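Local coordinates for protein ATP:cob(I)alamin adenosyltransferase (Salmonella enterica subsp. enterica serovar Livingstone, PDB 5CX7) that binds heme as the C-terminal domain of an enzyme that probably converts cob(I)alamin to adenosylcobalamin, the cofactor of propanediol dehydratase, at residues Val35-His43 and Ile115-Ser123. Sequence-based numbering, arbitrary orientation.
Sequences VVVSIVDAH and ILIGGLGIS
The two central strands of the four-stranded antiparallel sheet in this HbpS-like domain pair here, Val36, Ser38 and Val40 exchanging two backbone hydrogen bonds each with Ser123, Gly121 and Gly119. The shortest runs from Gly121 N to Ser38 O (2.8 Å, 163° at the hydrogen), in the carbonyl plane. At the last pair Gly119 N reaches Val40 O (3.0 Å) from above the carbonyl plane, 41° out of it, although the bond stays nearly straight at the hydrogen; next comes the classic bulge that Ile117 and Gly118 form opposite Leu110.

On the face packed against helices 14-31 and 127-139, Val37 and Ile122 run alongside one another in the same direction, with Val37 CG2 3.9 Å from Ile122 CD1. With chi1 at 170°, Leu120 swings CG away from its own N, and CD1 crosses to Ile39 CG1 (3.9 Å) and Val37 CG1 (4.1 Å). Val37 and Ile39 pack on helix 14-31, which carries the probable axial heme ligand His18; Leu120 and Ile122 touch helix 127-139. The other face, with Val36, Ser38 and Ser123, meets helix 59-72, where Ser123 OG hydrogen-bonds to Ser59 OG. Past the last hydrogen-bonded pair, Ala42 CB rests 3.2 Å from Leu116 O.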
ATOM      1  N   VAL E  35     -26.510   6.596  -6.716  1.00 14.41           N
ATOM      2  CA  VAL E  35     -25.282   6.052  -7.274  1.00 12.88           C
ATOM      3  C   VAL E  35     -24.144   7.044  -7.220  1.00 12.41           C
ATOM      4  O   VAL E  35     -24.332   8.243  -7.008  1.00 14.54           O
ATOM      5  CB  VAL E  35     -25.458   5.507  -8.716  1.00 12.72           C
ATOM      6  CG1 VAL E  35     -26.504   4.385  -8.747  1.00 13.03           C
ATOM      7  CG2 VAL E  35     -25.819   6.623  -9.709  1.00 12.57           C
ATOM      8  N   VAL E  36     -22.939   6.500  -7.472  1.00 11.84           N
ATOM      9  CA  VAL E  36     -21.842   7.264  -7.842  1.00 10.50           C
ATOM     10  C   VAL E  36     -21.614   7.077  -9.355  1.00 10.71           C
ATOM     11  O   VAL E  36     -21.683   5.973  -9.865  1.00 11.58           O
ATOM     12  CB  VAL E  36     -20.528   6.826  -7.074  1.00  9.86           C
ATOM     13  CG1 VAL E  36     -19.298   7.593  -7.580  1.00 10.54           C
ATOM     14  CG2 VAL E  36     -20.676   7.016  -5.607  1.00 11.18           C
ATOM     15  N   VAL E  37     -21.321   8.188 -10.025  1.00 11.65           N
ATOM     16  CA  VAL E  37     -21.058   8.270 -11.484  1.00 10.96           C
ATOM     17  C   VAL E  37     -19.657   8.691 -11.677  1.00 11.45           C
ATOM     18  O   VAL E  37     -19.201   9.634 -11.024  1.00 12.44           O
ATOM     19  CB  VAL E  37     -21.915   9.375 -12.187  1.00 11.58           C
ATOM     20  CG1 VAL E  37     -21.663   9.424 -13.667  1.00 12.47           C
ATOM     21  CG2 VAL E  37     -23.382   9.172 -11.888  1.00 11.85           C
ATOM     22  N   SER E  38     -18.944   7.988 -12.518  1.00 13.06           N
ATOM     23  CA  SER E  38     -17.598   8.319 -12.756  1.00 14.12           C
ATOM     24  C   SER E  38     -17.306   8.228 -14.232  1.00 12.50           C
ATOM     25  O   SER E  38     -17.702   7.290 -14.900  1.00 13.39           O
ATOM     26  CB  SER E  38     -16.629   7.367 -11.973  1.00 15.57           C
ATOM     27  OG  SER E  38     -15.260   7.560 -12.419  1.00 22.05           O
ATOM     28  N   ILE E  39     -16.575   9.199 -14.714  1.00 12.83           N
ATOM     29  CA  ILE E  39     -16.126   9.244 -16.118  1.00 12.54           C
ATOM     30  C   ILE E  39     -14.591   9.390 -16.067  1.00 12.83           C
ATOM     31  O   ILE E  39     -14.088  10.276 -15.433  1.00 10.02           O
ATOM     32  CB  ILE E  39     -16.734  10.393 -16.913  1.00 13.05           C
ATOM     33  CG1 ILE E  39     -18.276  10.327 -16.845  1.00 13.51           C
ATOM     34  CG2 ILE E  39     -16.297  10.333 -18.359  1.00 14.14           C
ATOM     35  CD1 ILE E  39     -18.980  11.544 -17.373  1.00 14.83           C
ATOM     36  N   VAL E  40     -13.938   8.555 -16.864  1.00 14.83           N
ATOM     37  CA  VAL E  40     -12.511   8.677 -17.133  1.00 16.54           C
ATOM     38  C   VAL E  40     -12.291   8.949 -18.639  1.00 15.84           C
ATOM     39  O   VAL E  40     -13.156   8.693 -19.463  1.00 17.52           O
ATOM     40  CB  VAL E  40     -11.694   7.446 -16.677  1.00 15.35           C
ATOM     41  CG1 VAL E  40     -11.894   7.157 -15.209  1.00 15.58           C
ATOM     42  CG2 VAL E  40     -12.025   6.238 -17.517  1.00 15.25           C
ATOM     43  N   ASP E  41     -11.184   9.588 -18.955  1.00 14.86           N
ATOM     44  CA  ASP E  41     -10.815   9.834 -20.329  1.00 15.43           C
ATOM     45  C   ASP E  41     -10.161   8.607 -20.945  1.00 17.38           C
ATOM     46  O   ASP E  41     -10.044   7.549 -20.315  1.00 14.59           O
ATOM     47  CB  ASP E  41      -9.986  11.138 -20.468  1.00 16.45           C
ATOM     48  CG  ASP E  41      -8.571  11.027 -19.904  1.00 17.74           C
ATOM     49  OD1 ASP E  41      -8.077   9.929 -19.598  1.00 19.97           O
ATOM     50  OD2 ASP E  41      -7.994  12.120 -19.760  1.00 21.02           O
ATOM     51  N   ALA E  42      -9.750   8.723 -22.203  1.00 18.09           N
ATOM     52  CA  ALA E  42      -9.140   7.588 -22.903  1.00 21.62           C
ATOM     53  C   ALA E  42      -7.848   7.093 -22.292  1.00 24.52           C
ATOM     54  O   ALA E  42      -7.431   5.985 -22.600  1.00 28.12           O
ATOM     55  CB  ALA E  42      -8.880   7.950 -24.380  1.00 24.81           C
ATOM     56  N   HIS E  43      -7.204   7.884 -21.452  1.00 21.89           N
ATOM     57  CA  HIS E  43      -5.969   7.447 -20.763  1.00 21.76           C
ATOM     58  C   HIS E  43      -6.257   6.949 -19.357  1.00 20.17           C
ATOM     59  O   HIS E  43      -5.359   6.620 -18.614  1.00 20.04           O
ATOM     60  CB  HIS E  43      -4.993   8.639 -20.770  1.00 24.44           C
ATOM     61  CG  HIS E  43      -4.983   9.338 -22.090  1.00 28.57           C
ATOM     62  ND1 HIS E  43      -4.544   8.723 -23.243  1.00 32.50           N
ATOM     63  CD2 HIS E  43      -5.506  10.528 -22.470  1.00 32.07           C
ATOM     64  CE1 HIS E  43      -4.747   9.527 -24.268  1.00 34.10           C
ATOM     65  NE2 HIS E  43      -5.331  10.627 -23.827  1.00 35.21           N
ATOM     66  N   ILE E 115     -12.418   5.282 -32.333  1.00 25.82           N
ATOM     67  CA  ILE E 115     -11.435   5.790 -31.392  1.00 24.76           C
ATOM     68  C   ILE E 115     -12.029   5.654 -29.982  1.00 23.83           C
ATOM     69  O   ILE E 115     -13.142   6.110 -29.723  1.00 20.95           O
ATOM     70  CB  ILE E 115     -11.072   7.266 -31.671  1.00 24.67           C
ATOM     71  CG1 ILE E 115     -10.509   7.457 -33.116  1.00 29.35           C
ATOM     72  CG2 ILE E 115     -10.079   7.806 -30.649  1.00 26.97           C
ATOM     73  CD1 ILE E 115      -9.185   6.774 -33.354  1.00 30.31           C
ATOM     74  N   LEU E 116     -11.219   5.132 -29.072  1.00 18.36           N
ATOM     75  CA  LEU E 116     -11.593   5.053 -27.669  1.00 17.91           C
ATOM     76  C   LEU E 116     -11.475   6.435 -27.062  1.00 15.55           C
ATOM     77  O   LEU E 116     -10.422   7.074 -27.071  1.00 19.28           O
ATOM     78  CB  LEU E 116     -10.661   4.104 -26.920  1.00 18.92           C
ATOM     79  CG  LEU E 116     -10.918   3.972 -25.397  1.00 20.12           C
ATOM     80  CD1 LEU E 116     -12.237   3.283 -25.175  1.00 18.75           C
ATOM     81  CD2 LEU E 116      -9.778   3.198 -24.753  1.00 20.28           C
ATOM     82  N   ILE E 117     -12.557   6.924 -26.452  1.00 15.08           N
ATOM     83  CA  ILE E 117     -12.521   8.291 -25.889  1.00 14.68           C
ATOM     84  C   ILE E 117     -12.689   8.370 -24.363  1.00 12.97           C
ATOM     85  O   ILE E 117     -12.567   9.463 -23.804  1.00 14.65           O
ATOM     86  CB  ILE E 117     -13.562   9.254 -26.589  1.00 16.84           C
ATOM     87  CG1 ILE E 117     -15.020   8.793 -26.464  1.00 18.09           C
ATOM     88  CG2 ILE E 117     -13.222   9.381 -28.094  1.00 17.97           C
ATOM     89  CD1 ILE E 117     -16.043   9.823 -27.023  1.00 19.19           C
ATOM     90  N   GLY E 118     -13.087   7.273 -23.748  1.00 13.03           N
ATOM     91  CA  GLY E 118     -13.308   7.300 -22.321  1.00 13.13           C
ATOM     92  C   GLY E 118     -14.009   6.069 -21.841  1.00 11.79           C
ATOM     93  O   GLY E 118     -14.215   5.116 -22.565  1.00 13.32           O
ATOM     94  N   GLY E 119     -14.372   6.162 -20.576  1.00 11.38           N
ATOM     95  CA  GLY E 119     -15.008   5.131 -19.826  1.00 11.80           C
ATOM     96  C   GLY E 119     -15.982   5.732 -18.851  1.00 11.28           C
ATOM     97  O   GLY E 119     -15.759   6.793 -18.275  1.00 13.39           O
ATOM     98  N   LEU E 120     -17.108   5.053 -18.716  1.00 12.68           N
ATOM     99  CA  LEU E 120     -18.145   5.456 -17.744  1.00 13.59           C
ATOM    100  C   LEU E 120     -18.349   4.322 -16.771  1.00 10.84           C
ATOM    101  O   LEU E 120     -18.504   3.191 -17.172  1.00 14.50           O
ATOM    102  CB  LEU E 120     -19.470   5.772 -18.485  1.00 13.07           C
ATOM    103  CG  LEU E 120     -20.698   5.961 -17.617  1.00 15.27           C
ATOM    104  CD1 LEU E 120     -20.649   7.287 -16.957  1.00 17.48           C
ATOM    105  CD2 LEU E 120     -21.988   5.830 -18.445  1.00 16.71           C
ATOM    106  N   GLY E 121     -18.482   4.661 -15.509  1.00 10.70           N
ATOM    107  CA  GLY E 121     -18.760   3.710 -14.470  1.00  9.94           C
ATOM    108  C   GLY E 121     -19.812   4.141 -13.484  1.00  9.53           C
ATOM    109  O   GLY E 121     -19.870   5.291 -13.076  1.00 11.52           O
ATOM    110  N   ILE E 122     -20.699   3.205 -13.161  1.00 10.46           N
ATOM    111  CA  ILE E 122     -21.797   3.420 -12.237  1.00 10.14           C
ATOM    112  C   ILE E 122     -21.785   2.356 -11.168  1.00 10.02           C
ATOM    113  O   ILE E 122     -21.630   1.194 -11.470  1.00 12.15           O
ATOM    114  CB  ILE E 122     -23.199   3.281 -12.934  1.00  9.77           C
ATOM    115  CG1 ILE E 122     -23.307   4.244 -14.160  1.00 10.63           C
ATOM    116  CG2 ILE E 122     -24.297   3.540 -11.943  1.00  9.65           C
ATOM    117  CD1 ILE E 122     -23.264   5.750 -13.814  1.00 12.30           C
ATOM    118  N   SER E 123     -21.970   2.782  -9.926  1.00 10.58           N
ATOM    119  CA  SER E 123     -22.113   1.870  -8.860  1.00  9.85           C
ATOM    120  C   SER E 123     -23.058   2.419  -7.838  1.00  9.43           C
ATOM    121  O   SER E 123     -23.112   3.622  -7.571  1.00 10.05           O
ATOM    122  CB  SER E 123     -20.721   1.575  -8.158  1.00  9.81           C
ATOM    123  OG  SER E 123     -20.919   0.606  -7.113  1.00 10.44           O
TER